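Local coordinates for uncharacterized protein MJ0764 (Methanocaldococcus jannaschii, PDB 2B8M), which is of unknown function but adopts the double-stranded beta-helix fold of the RmlC-like cupins and pairs with a second copy of itself, at residues A[57-62]-A[67-72]; A[14-19]-A[36-41]; A[20-23]-A[28-31]. All blocks are in the same frame, centred on the assembly; numbering follows the deposited sequence.

Interaction 1 (A[57-62]-A[67-72]). With EDO (1,2-ethanediol), chain G.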
ATOM      1  N   GLU A  57       6.123 -13.218  -7.772  1.00 18.31           N
ATOM      2  CA  GLU A  57       6.414 -14.009  -6.598  1.00 20.04           C
ATOM      3  C   GLU A  57       7.688 -13.503  -5.953  1.00 19.68           C
ATOM      4  O   GLU A  57       8.712 -13.328  -6.627  1.00 20.00           O
ATOM      5  CB  GLU A  57       6.587 -15.469  -7.004  1.00 20.12           C
ATOM      6  CG  GLU A  57       6.884 -16.433  -5.843  1.00 22.62           C
ATOM      7  CD  GLU A  57       6.862 -17.884  -6.298  1.00 27.03           C
ATOM      8  OE1 GLU A  57       6.054 -18.206  -7.198  1.00 41.38           O
ATOM      9  OE2 GLU A  57       7.657 -18.689  -5.778  1.00 31.40           O
HETATM   10  N   MSE A  58       7.606 -13.274  -4.640  1.00 19.92           N
HETATM   11  CA  MSE A  58       8.712 -12.793  -3.854  1.00 22.48           C
HETATM   12  C   MSE A  58       9.292 -13.941  -3.078  1.00 22.18           C
HETATM   13  O   MSE A  58       8.553 -14.736  -2.546  1.00 24.34           O
HETATM   14  CB  MSE A  58       8.203 -11.760  -2.846  1.00 22.06           C
HETATM   15  CG  MSE A  58       9.252 -11.334  -1.851  1.00 19.01           C
HETATM   16 SE   MSE A  58       8.500 -10.139  -0.513  1.00 33.54          SE
HETATM   17  CE  MSE A  58       8.010  -8.601  -1.756  1.00 25.41           C
ATOM     18  N   THR A  59      10.618 -13.997  -2.997  1.00 20.02           N
ATOM     19  CA  THR A  59      11.307 -14.892  -2.105  1.00 19.88           C
ATOM     20  C   THR A  59      11.876 -14.009  -1.003  1.00 22.39           C
ATOM     21  O   THR A  59      12.728 -13.136  -1.237  1.00 23.07           O
ATOM     22  CB  THR A  59      12.381 -15.693  -2.867  1.00 21.13           C
ATOM     23  OG1 THR A  59      11.747 -16.463  -3.877  1.00 24.44           O
ATOM     24  CG2 THR A  59      13.111 -16.643  -1.953  1.00 19.91           C
ATOM     25  N   LEU A  60      11.378 -14.237   0.205  1.00 19.42           N
ATOM     26  CA  LEU A  60      11.679 -13.425   1.375  1.00 19.61           C
ATOM     27  C   LEU A  60      12.413 -14.277   2.408  1.00 18.82           C
ATOM     28  O   LEU A  60      11.921 -15.289   2.861  1.00 20.47           O
ATOM     29  CB  LEU A  60      10.365 -12.936   1.987  1.00 20.31           C
ATOM     30  CG  LEU A  60      10.533 -12.055   3.218  1.00 22.71           C
ATOM     31  CD1 LEU A  60      11.211 -10.754   2.851  1.00 23.24           C
ATOM     32  CD2 LEU A  60       9.174 -11.792   3.862  1.00 22.36           C
ATOM     33  N   THR A  61      13.644 -13.908   2.726  1.00 18.40           N
ATOM     34  CA  THR A  61      14.408 -14.578   3.750  1.00 16.96           C
ATOM     35  C   THR A  61      14.556 -13.637   4.929  1.00 21.77           C
ATOM     36  O   THR A  61      15.110 -12.543   4.798  1.00 18.77           O
ATOM     37  CB  THR A  61      15.805 -15.050   3.240  1.00 16.00           C
ATOM     38  OG1 THR A  61      15.643 -15.773   2.000  1.00 20.02           O
ATOM     39  CG2 THR A  61      16.424 -15.975   4.226  1.00 23.40           C
ATOM     40  N   LEU A  62      14.064 -14.089   6.084  1.00 19.61           N
ATOM     41  CA  LEU A  62      14.121 -13.342   7.297  1.00 19.96           C
ATOM     42  C   LEU A  62      14.994 -14.075   8.295  1.00 20.52           C
ATOM     43  O   LEU A  62      14.845 -15.294   8.520  1.00 18.59           O
ATOM     44  CB  LEU A  62      12.735 -13.134   7.903  1.00 19.37           C
ATOM     45  CG  LEU A  62      11.693 -12.412   7.068  1.00 21.91           C
ATOM     46  CD1 LEU A  62      10.451 -12.234   7.921  1.00 20.09           C
ATOM     47  CD2 LEU A  62      12.188 -11.070   6.567  1.00 21.97           C
ATOM     48  N   PRO A  67      14.075 -19.516   3.046  1.00 22.21           N
ATOM     49  CA  PRO A  67      13.383 -18.544   2.228  1.00 22.46           C
ATOM     50  C   PRO A  67      11.912 -18.921   2.106  1.00 20.28           C
ATOM     51  O   PRO A  67      11.597 -20.103   1.967  1.00 22.05           O
ATOM     52  CB  PRO A  67      14.084 -18.660   0.870  1.00 25.16           C
ATOM     53  CG  PRO A  67      14.881 -19.900   0.929  1.00 27.01           C
ATOM     54  CD  PRO A  67      15.172 -20.188   2.331  1.00 24.37           C
ATOM     55  N   HIS A  68      11.026 -17.943   2.234  1.00 20.44           N
ATOM     56  CA  HIS A  68       9.590 -18.191   2.063  1.00 18.22           C
ATOM     57  C   HIS A  68       9.100 -17.470   0.811  1.00 18.67           C
ATOM     58  O   HIS A  68       9.503 -16.324   0.573  1.00 20.94           O
ATOM     59  CB  HIS A  68       8.815 -17.773   3.322  1.00 20.73           C
ATOM     60  CG  HIS A  68       9.161 -18.572   4.545  1.00 22.88           C
ATOM     61  ND1 HIS A  68       8.991 -18.081   5.821  1.00 24.00           N
ATOM     62  CD2 HIS A  68       9.678 -19.812   4.690  1.00 28.09           C
ATOM     63  CE1 HIS A  68       9.384 -18.985   6.698  1.00 21.70           C
ATOM     64  NE2 HIS A  68       9.811 -20.043   6.043  1.00 21.62           N
ATOM     65  N   ASN A  69       8.247 -18.122   0.019  1.00 18.39           N
ATOM     66  CA  ASN A  69       7.715 -17.513  -1.201  1.00 20.50           C
ATOM     67  C   ASN A  69       6.318 -16.965  -1.023  1.00 21.62           C
ATOM     68  O   ASN A  69       5.440 -17.620  -0.467  1.00 22.31           O
ATOM     69  CB  ASN A  69       7.719 -18.511  -2.352  1.00 20.26           C
ATOM     70  CG  ASN A  69       9.128 -18.989  -2.699  1.00 21.38           C
ATOM     71  OD1 ASN A  69      10.074 -18.217  -2.726  1.00 27.69           O
ATOM     72  ND2 ASN A  69       9.244 -20.261  -3.004  1.00 23.20           N
ATOM     73  N   TYR A  70       6.103 -15.743  -1.502  1.00 19.97           N
ATOM     74  CA  TYR A  70       4.788 -15.106  -1.432  1.00 21.11           C
ATOM     75  C   TYR A  70       4.434 -14.549  -2.803  1.00 20.36           C
ATOM     76  O   TYR A  70       5.253 -13.985  -3.462  1.00 26.19           O
ATOM     77  CB  TYR A  70       4.813 -13.992  -0.392  1.00 21.84           C
ATOM     78  CG  TYR A  70       5.042 -14.571   0.981  1.00 20.66           C
ATOM     79  CD1 TYR A  70       4.039 -15.327   1.597  1.00 18.36           C
ATOM     80  CD2 TYR A  70       6.246 -14.393   1.661  1.00 17.85           C
ATOM     81  CE1 TYR A  70       4.240 -15.915   2.852  1.00 23.81           C
ATOM     82  CE2 TYR A  70       6.448 -14.958   2.926  1.00 22.33           C
ATOM     83  CZ  TYR A  70       5.433 -15.689   3.520  1.00 18.23           C
ATOM     84  OH  TYR A  70       5.649 -16.274   4.734  1.00 23.88           O
ATOM     85  N   LYS A  71       3.203 -14.768  -3.227  1.00 25.25           N
ATOM     86  CA  LYS A  71       2.747 -14.361  -4.551  1.00 25.86           C
ATOM     87  C   LYS A  71       1.854 -13.141  -4.456  1.00 25.58           C
ATOM     88  O   LYS A  71       1.429 -12.724  -3.369  1.00 23.63           O
ATOM     89  CB  LYS A  71       1.964 -15.512  -5.188  1.00 30.88           C
ATOM     90  CG  LYS A  71       2.819 -16.709  -5.545  1.00 34.83           C
ATOM     91  CD  LYS A  71       1.981 -17.907  -5.885  1.00 32.10           C
ATOM     92  CE  LYS A  71       2.832 -19.129  -6.227  1.00 43.43           C
ATOM     93  NZ  LYS A  71       3.291 -19.132  -7.642  1.00 53.13           N
ATOM     94  N   GLU A  72       1.561 -12.588  -5.620  1.00 22.14           N
ATOM     95  CA  GLU A  72       0.525 -11.593  -5.794  1.00 21.39           C
ATOM     96  C   GLU A  72      -0.718 -11.985  -4.983  1.00 18.17           C
ATOM     97  O   GLU A  72      -1.110 -13.146  -4.972  1.00 20.06           O
ATOM     98  CB  GLU A  72       0.168 -11.523  -7.289  1.00 23.00           C
ATOM     99  CG  GLU A  72      -1.088 -10.659  -7.558  1.00 32.26           C
ATOM    100  CD  GLU A  72      -1.603 -10.697  -9.009  1.00 34.23           C
ATOM    101  OE1 GLU A  72      -0.917 -11.247  -9.924  1.00 38.00           O
ATOM    102  OE2 GLU A  72      -2.727 -10.166  -9.226  1.00 42.46           O
TER
HETATM  103  C1  EDO G 122      11.462 -22.448   8.875  1.00 38.87           C
HETATM  104  O1  EDO G 122      12.419 -21.543   8.355  1.00 30.49           O
HETATM  105  C2  EDO G 122      11.098 -23.370   7.729  1.00 42.71           C
HETATM  106  O2  EDO G 122      10.506 -22.553   6.716  1.00 37.87           O
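The beta hairpin of strands 57-62 and 68-71 forms one edge, within the chain, of the smaller sheet of the cupin double-stranded beta-helix, and Met58 and Leu60 pair in it with Tyr70 and His68. Both are antiparallel hydrogen-bonded pairs: Met58 N gives its hydrogen to Tyr70 O at 2.7 Å, Leu60 N gives its own to His68 O at 2.8 Å, and Tyr70 N and His68 N return the bonds. Between and beside them lie the non-hydrogen-bonded pairs Thr59 with Asn69 and Glu57 with Lys71.

The two faces differ in chemistry. Toward the interior, the selenomethionine Met58 and Leu60 lie over residues of strands 49-55, 74-78 and 83-87, as suits large apolar side chains. Leu60 CD2 comes within 4.3 Å of Tyr70 CE2, approaching the ring obliquely. The polar ends of Tyr70 and His68 leave this core: Tyr70 OH and His68 ND1 both bond to Glu4 OE2 of the second subunit, while His68 NE2 is hydrogen-bonded to O2 of a bound ethanediol, probably from the crystallisation liquor, 2.7 Å away.

The other face is polar. Thr59 turns its methyl anti to the backbone N and its hydroxyl beside that N (chi1 -61°), which brings OG1 within 2.7 Å of Asn69 OD1 to donate a hydrogen bond, while CG2 packs on Pro67 CB. Glu57 is extended and its carboxylate divides its partners, OE2 accepting from Asn90 and OE1 forming a salt bridge with Lys71. The lysine bends at its last torsion (chi4 -83°), and its NZ meets Glu57 OE1 at 2.9 Å from above the carboxylate plane.

Interaction 2 (A[14-19]-A[36-41]). With EDO (1,2-ethanediol), chain F.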
ATOM      1  N   LYS A  14       9.064  -3.087 -16.780  1.00 24.05           N
ATOM      2  CA  LYS A  14       9.756  -4.334 -17.106  1.00 23.62           C
ATOM      3  C   LYS A  14      11.228  -4.264 -16.702  1.00 22.91           C
ATOM      4  O   LYS A  14      11.971  -5.202 -16.926  1.00 26.96           O
ATOM      5  CB  LYS A  14       9.616  -4.645 -18.595  1.00 25.91           C
ATOM      6  CG  LYS A  14       8.168  -4.696 -19.102  1.00 30.29           C
ATOM      7  CD  LYS A  14       7.301  -5.673 -18.313  1.00 37.96           C
ATOM      8  N   THR A  15      11.627  -3.184 -16.028  1.00 24.49           N
ATOM      9  CA  THR A  15      12.971  -3.049 -15.540  1.00 21.84           C
ATOM     10  C   THR A  15      12.955  -2.922 -14.039  1.00 22.42           C
ATOM     11  O   THR A  15      11.892  -2.784 -13.430  1.00 23.49           O
ATOM     12  CB  THR A  15      13.644  -1.804 -16.154  1.00 26.01           C
ATOM     13  OG1 THR A  15      12.944  -0.634 -15.732  1.00 30.13           O
ATOM     14  CG2 THR A  15      13.643  -1.890 -17.670  1.00 33.14           C
ATOM     15  N   LYS A  16      14.141  -2.982 -13.436  1.00 21.73           N
ATOM     16  CA  LYS A  16      14.279  -2.723 -12.021  1.00 22.01           C
ATOM     17  C   LYS A  16      13.907  -1.285 -11.694  1.00 23.54           C
ATOM     18  O   LYS A  16      14.481  -0.329 -12.247  1.00 22.96           O
ATOM     19  CB  LYS A  16      15.708  -3.015 -11.536  1.00 22.04           C
ATOM     20  CG  LYS A  16      15.839  -2.920 -10.055  1.00 22.69           C
ATOM     21  CD  LYS A  16      17.152  -3.498  -9.515  1.00 27.86           C
ATOM     22  CE  LYS A  16      17.223  -3.312  -8.003  1.00 26.08           C
ATOM     23  NZ  LYS A  16      18.526  -3.741  -7.371  1.00 29.92           N
ATOM     24  N   VAL A  17      12.952  -1.138 -10.772  1.00 21.50           N
ATOM     25  CA  VAL A  17      12.409   0.151 -10.356  1.00 24.85           C
ATOM     26  C   VAL A  17      12.407   0.152  -8.830  1.00 22.93           C
ATOM     27  O   VAL A  17      11.881  -0.771  -8.229  1.00 22.35           O
ATOM     28  CB  VAL A  17      10.932   0.253 -10.843  1.00 29.04           C
ATOM     29  CG1 VAL A  17      10.214   1.360 -10.191  1.00 27.19           C
ATOM     30  CG2 VAL A  17      10.854   0.351 -12.358  1.00 33.92           C
ATOM     31  N   VAL A  18      13.023   1.155  -8.219  1.00 21.03           N
ATOM     32  CA  VAL A  18      12.925   1.422  -6.778  1.00 22.31           C
ATOM     33  C   VAL A  18      12.465   2.866  -6.546  1.00 23.31           C
ATOM     34  O   VAL A  18      13.275   3.802  -6.499  1.00 24.10           O
ATOM     35  CB  VAL A  18      14.231   1.121  -6.010  1.00 23.63           C
ATOM     36  CG1 VAL A  18      14.071   1.403  -4.531  1.00 26.13           C
ATOM     37  CG2 VAL A  18      14.652  -0.330  -6.218  1.00 25.60           C
ATOM     38  N   GLU A  19      11.158   3.032  -6.377  1.00 20.74           N
ATOM     39  CA  GLU A  19      10.536   4.341  -6.247  1.00 20.09           C
ATOM     40  C   GLU A  19      10.184   4.678  -4.803  1.00 22.68           C
ATOM     41  O   GLU A  19       9.201   4.168  -4.254  1.00 21.94           O
ATOM     42  CB  GLU A  19       9.262   4.427  -7.117  1.00 21.55           C
ATOM     43  CG  GLU A  19       9.555   4.256  -8.550  1.00 25.97           C
ATOM     44  CD  GLU A  19       8.357   4.416  -9.451  1.00 21.33           C
ATOM     45  OE1 GLU A  19       7.321   3.726  -9.237  1.00 24.28           O
ATOM     46  OE2 GLU A  19       8.502   5.160 -10.428  1.00 25.30           O
ATOM     47  N   ARG A  36      13.024 -10.809 -12.943  1.00 17.84           N
ATOM     48  CA  ARG A  36      13.634 -12.070 -12.545  1.00 16.80           C
ATOM     49  C   ARG A  36      15.138 -11.921 -12.415  1.00 17.20           C
ATOM     50  O   ARG A  36      15.797 -11.419 -13.319  1.00 17.77           O
ATOM     51  CB  ARG A  36      13.358 -13.205 -13.542  1.00 19.24           C
ATOM     52  CG  ARG A  36      13.612 -14.561 -12.938  1.00 17.03           C
ATOM     53  CD  ARG A  36      13.496 -15.675 -13.970  1.00 19.34           C
ATOM     54  NE  ARG A  36      12.138 -15.784 -14.487  1.00 25.70           N
ATOM     55  CZ  ARG A  36      11.219 -16.631 -14.051  1.00 25.03           C
ATOM     56  NH1 ARG A  36      11.455 -17.456 -13.055  1.00 22.55           N
ATOM     57  NH2 ARG A  36      10.036 -16.646 -14.615  1.00 21.23           N
ATOM     58  N   GLY A  37      15.665 -12.431 -11.300  1.00 18.58           N
ATOM     59  CA  GLY A  37      17.082 -12.459 -11.000  1.00 22.09           C
ATOM     60  C   GLY A  37      17.594 -11.240 -10.248  1.00 21.25           C
ATOM     61  O   GLY A  37      18.805 -11.126 -10.026  1.00 22.77           O
ATOM     62  N   GLU A  38      16.712 -10.300  -9.930  1.00 20.61           N
ATOM     63  CA  GLU A  38      17.137  -9.119  -9.215  1.00 21.47           C
ATOM     64  C   GLU A  38      16.790  -9.283  -7.766  1.00 19.69           C
ATOM     65  O   GLU A  38      15.900 -10.068  -7.392  1.00 21.48           O
ATOM     66  CB  GLU A  38      16.478  -7.844  -9.770  1.00 20.84           C
ATOM     67  CG  GLU A  38      16.724  -7.605 -11.279  1.00 25.67           C
ATOM     68  CD  GLU A  38      18.061  -6.983 -11.617  1.00 37.12           C
ATOM     69  OE1 GLU A  38      18.732  -6.393 -10.730  1.00 34.69           O
ATOM     70  OE2 GLU A  38      18.446  -7.090 -12.804  1.00 51.21           O
ATOM     71  N   GLN A  39      17.441  -8.472  -6.930  1.00 19.68           N
ATOM     72  CA  GLN A  39      17.120  -8.455  -5.521  1.00 19.68           C
ATOM     73  C   GLN A  39      17.410  -7.113  -4.887  1.00 19.26           C
ATOM     74  O   GLN A  39      18.168  -6.324  -5.429  1.00 19.75           O
ATOM     75  CB  GLN A  39      17.883  -9.537  -4.794  1.00 18.60           C
ATOM     76  CG  GLN A  39      19.388  -9.405  -4.786  1.00 19.73           C
ATOM     77  CD  GLN A  39      20.025 -10.705  -4.392  1.00 23.52           C
ATOM     78  OE1 GLN A  39      19.871 -11.689  -5.102  1.00 29.90           O
ATOM     79  NE2 GLN A  39      20.700 -10.744  -3.241  1.00 24.72           N
HETATM   80  N   MSE A  40      16.813  -6.897  -3.717  1.00 19.78           N
HETATM   81  CA  MSE A  40      17.076  -5.709  -2.898  1.00 19.92           C
HETATM   82  C   MSE A  40      18.241  -5.936  -1.914  1.00 20.24           C
HETATM   83  O   MSE A  40      18.619  -7.065  -1.620  1.00 18.78           O
HETATM   84  CB  MSE A  40      15.825  -5.312  -2.114  1.00 21.03           C
HETATM   85  CG  MSE A  40      14.604  -5.043  -2.957  1.00 25.65           C
HETATM   86 SE   MSE A  40      14.856  -3.484  -4.065  0.75 35.00          SE
HETATM   87  CE  MSE A  40      14.822  -2.080  -2.660  1.00 34.85           C
ATOM     88  N   PRO A  41      18.807  -4.841  -1.373  1.00 19.58           N
ATOM     89  CA  PRO A  41      19.896  -5.007  -0.405  1.00 17.33           C
ATOM     90  C   PRO A  41      19.445  -5.750   0.838  1.00 21.06           C
ATOM     91  O   PRO A  41      18.305  -5.563   1.287  1.00 20.24           O
ATOM     92  CB  PRO A  41      20.279  -3.553  -0.066  1.00 19.63           C
ATOM     93  CG  PRO A  41      19.894  -2.806  -1.297  1.00 19.68           C
ATOM     94  CD  PRO A  41      18.559  -3.423  -1.629  1.00 21.86           C
TER
HETATM   95  C1  EDO F 121      14.882   4.228  -9.429  1.00 34.12           C
HETATM   96  O1  EDO F 121      15.014   2.798  -9.481  1.00 27.85           O
HETATM   97  C2  EDO F 121      13.432   4.602  -9.717  1.00 22.59           C
HETATM   98  O2  EDO F 121      12.873   3.691 -10.658  1.00 37.47           O
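At the start of strand 17-23, the outermost strand of its sheet within the chain, Lys16 and Val18 reach over to the loop that follows strand 28-35 and meet Glu38, Gln39 and Met40. The backbones stay well apart, with Lys16 CA and Glu38 CA 7.5 Å from each other, so side chains, chiefly the long Lys16 and Met40, span the distance.

Lys16 suits this task because its whole chain is extended, with CG anti to the backbone N (chi1 -173°). Its CD runs across the Glu38 carboxylate, 3.5 Å from OE1, and its NZ goes on to donate a hydrogen bond to the backbone carbonyl Gln39 O at 3.3 Å, tilted 32° from the carbonyl plane. Glu38 bends sharply at chi2 (-81°), which places OE1 beside the lysine chain; at 4.3 Å from Lys16 NZ it is too far for a salt bridge, although the opposite charges probably attract.

In the cupin double-stranded beta-helix, this loop carries the chain from the five-stranded sheet to strand 43-44 of the smaller one, and Gly37 takes a positive phi where it turns.

The apolar half lies beside the lysine. Val18 and the selenomethionine Met40 meet tip to tip, CG2 of the valine lying 3.8 Å from SE. Met40, folded at chi2 and chi3, also brings its CE near both valine methyls and rests on Ile32 of strand 28-35. Val18 N points to a bound ethanediol instead of a neighbouring strand and donates to its O1 at 2.9 Å.

Interaction 3 (A[20-23]-A[28-31]). With SO4 (sulfate ion), chain B.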
ATOM      1  N   LYS A  20      10.981   5.570  -4.223  1.00 19.95           N
ATOM      2  CA  LYS A  20      10.793   6.002  -2.847  1.00 21.38           C
ATOM      3  C   LYS A  20       9.923   7.223  -2.893  1.00 21.04           C
ATOM      4  O   LYS A  20      10.405   8.335  -2.970  1.00 25.53           O
ATOM      5  CB  LYS A  20      12.139   6.278  -2.219  1.00 21.66           C
ATOM      6  CG  LYS A  20      12.930   4.964  -2.089  1.00 27.25           C
ATOM      7  CD  LYS A  20      14.231   5.138  -1.341  1.00 29.79           C
ATOM      8  CE  LYS A  20      14.045   4.990   0.174  1.00 41.70           C
ATOM      9  NZ  LYS A  20      15.247   5.429   0.956  1.00 44.27           N
ATOM     10  N   LEU A  21       8.617   6.981  -2.902  1.00 21.22           N
ATOM     11  CA  LEU A  21       7.667   8.012  -3.289  1.00 20.91           C
ATOM     12  C   LEU A  21       7.166   8.854  -2.157  1.00 20.71           C
ATOM     13  O   LEU A  21       7.279  10.083  -2.224  1.00 22.14           O
ATOM     14  CB  LEU A  21       6.498   7.386  -4.025  1.00 21.75           C
ATOM     15  CG  LEU A  21       6.853   6.950  -5.471  1.00 20.04           C
ATOM     16  CD1 LEU A  21       5.719   6.063  -5.944  1.00 19.69           C
ATOM     17  CD2 LEU A  21       7.109   8.098  -6.408  1.00 20.53           C
ATOM     18  N   VAL A  22       6.596   8.220  -1.142  1.00 20.35           N
ATOM     19  CA  VAL A  22       5.972   8.893  -0.010  1.00 18.42           C
ATOM     20  C   VAL A  22       6.913   8.780   1.185  1.00 19.79           C
ATOM     21  O   VAL A  22       7.371   7.667   1.517  1.00 20.55           O
ATOM     22  CB  VAL A  22       4.615   8.270   0.350  1.00 20.79           C
ATOM     23  CG1 VAL A  22       3.992   8.955   1.581  1.00 22.80           C
ATOM     24  CG2 VAL A  22       3.657   8.342  -0.824  1.00 20.16           C
ATOM     25  N   ASN A  23       7.181   9.912   1.816  1.00 18.87           N
ATOM     26  CA  ASN A  23       8.125   9.987   2.958  1.00 18.18           C
ATOM     27  C   ASN A  23       7.688  11.106   3.872  1.00 21.17           C
ATOM     28  O   ASN A  23       8.173  12.224   3.753  1.00 24.17           O
ATOM     29  CB  ASN A  23       9.523  10.270   2.448  1.00 19.00           C
ATOM     30  CG  ASN A  23      10.571  10.205   3.547  1.00 23.57           C
ATOM     31  OD1 ASN A  23      10.456   9.390   4.469  1.00 24.88           O
ATOM     32  ND2 ASN A  23      11.627  11.027   3.423  1.00 22.25           N
ATOM     33  N   GLN A  28       6.057   5.906   5.264  1.00 20.32           N
ATOM     34  CA  GLN A  28       6.794   5.794   4.020  1.00 21.05           C
ATOM     35  C   GLN A  28       6.120   4.758   3.125  1.00 19.27           C
ATOM     36  O   GLN A  28       5.680   3.693   3.578  1.00 19.95           O
ATOM     37  CB  GLN A  28       8.254   5.429   4.231  1.00 21.28           C
ATOM     38  CG  GLN A  28       9.035   6.379   5.025  1.00 22.06           C
ATOM     39  CD  GLN A  28      10.424   5.849   5.340  1.00 22.70           C
ATOM     40  OE1 GLN A  28      10.592   4.693   5.768  1.00 25.28           O
ATOM     41  NE2 GLN A  28      11.428   6.679   5.132  1.00 23.20           N
ATOM     42  N   ILE A  29       5.993   5.099   1.846  1.00 19.82           N
ATOM     43  CA  ILE A  29       5.447   4.178   0.867  1.00 19.71           C
ATOM     44  C   ILE A  29       6.349   4.173  -0.359  1.00 20.32           C
ATOM     45  O   ILE A  29       6.549   5.193  -1.016  1.00 19.55           O
ATOM     46  CB  ILE A  29       3.972   4.514   0.477  1.00 19.52           C
ATOM     47  CG1 ILE A  29       3.076   4.663   1.718  1.00 19.55           C
ATOM     48  CG2 ILE A  29       3.423   3.434  -0.474  1.00 20.49           C
ATOM     49  CD1 ILE A  29       1.669   5.065   1.434  1.00 21.94           C
ATOM     50  N   ASN A  30       6.890   3.004  -0.674  1.00 18.69           N
ATOM     51  CA  ASN A  30       7.737   2.806  -1.844  1.00 19.43           C
ATOM     52  C   ASN A  30       7.084   1.833  -2.810  1.00 18.94           C
ATOM     53  O   ASN A  30       6.265   1.000  -2.409  1.00 20.86           O
ATOM     54  CB  ASN A  30       9.130   2.323  -1.400  1.00 20.64           C
ATOM     55  CG  ASN A  30       9.739   3.218  -0.383  1.00 22.30           C
ATOM     56  OD1 ASN A  30       9.525   4.440  -0.411  1.00 24.44           O
ATOM     57  ND2 ASN A  30      10.508   2.650   0.533  1.00 21.71           N
ATOM     58  N   HIS A  31       7.454   1.944  -4.093  1.00 20.54           N
ATOM     59  CA  HIS A  31       6.996   1.053  -5.124  1.00 20.95           C
ATOM     60  C   HIS A  31       8.213   0.390  -5.750  1.00 20.51           C
ATOM     61  O   HIS A  31       9.146   1.062  -6.168  1.00 22.21           O
ATOM     62  CB  HIS A  31       6.219   1.828  -6.145  1.00 21.47           C
ATOM     63  CG  HIS A  31       5.860   1.032  -7.361  1.00 20.55           C
ATOM     64  ND1 HIS A  31       6.369   1.327  -8.598  1.00 20.29           N
ATOM     65  CD2 HIS A  31       5.071  -0.054  -7.520  1.00 22.16           C
ATOM     66  CE1 HIS A  31       5.881   0.472  -9.484  1.00 22.67           C
ATOM     67  NE2 HIS A  31       5.077  -0.364  -8.857  1.00 21.91           N
TER
HETATM   68  S   SO4 B 117      14.680   4.577   4.595  1.00 36.42           S
HETATM   69  O1  SO4 B 117      14.013   5.291   5.686  1.00 46.10           O
HETATM   70  O2  SO4 B 117      14.095   4.981   3.313  1.00 48.67           O
HETATM   71  O3  SO4 B 117      16.111   4.882   4.586  1.00 52.71           O
HETATM   72  O4  SO4 B 117      14.512   3.141   4.772  1.00 55.28           O
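Val22 and Ile29 form the close-packed side of this antiparallel beta hairpin, their branched CB atoms 3.8 Å apart and their side chains lying side by side. Both are buried, as suits compact apolar side chains, and His50 of the second subunit packs on them. Beneath them, Val22 N donates to Ile29 O at 3.0 Å and Ile29 N to Val22 O. Leu21 N also turns to Ile29 O, through a weak, bent bond of 3.3 Å, so that Leu21 and Val22 both face Ile29 in a classic beta bulge.

The solvent side, bearing Lys20, Asn23 and Gln28, is looser and polar. Gln28 NE2 donates to Asn23 OD1 at 3.0 Å, from above the carbonyl plane, and to sulfate O1. Lys20, kinked at chi3 (87°), brings NZ to within 2.7 Å of sulfate O2. Lysine and amide thus hold an anion probably taken from the crystallisation liquor, with Asn46 as a further donor.

Strand 17-23 is an outer strand of its sheet within the chain, whereas strand 28-35 lies inside, bonded on its far side to strand 93-100; His31 reaches Glu95 there and touches the ring of Phe97.

Along the chain, interaction 3 is nested inside the loop closed by interaction 2, and interaction 1 follows both. Interactions 2 and 3 have centres about 15 Å apart and share strand 17-23; they touch where Glu19 OE1 lies 2.7 Å from His31 ND1, a probable hydrogen bond. Interaction 3 joins two strands at the edge of the five-stranded sheet, and interaction 2 ties the outer one to the loop following strand 28-35. Interaction 1 forms the edge hairpin of the four-stranded sheet, its centre about 14 Å from that of interaction 2 and about 21 Å from that of interaction 3, which lies on the opposite side of the chain's centre. Interactions 1 and 3 both touch the second subunit, so the dimer contact draws on both sheets.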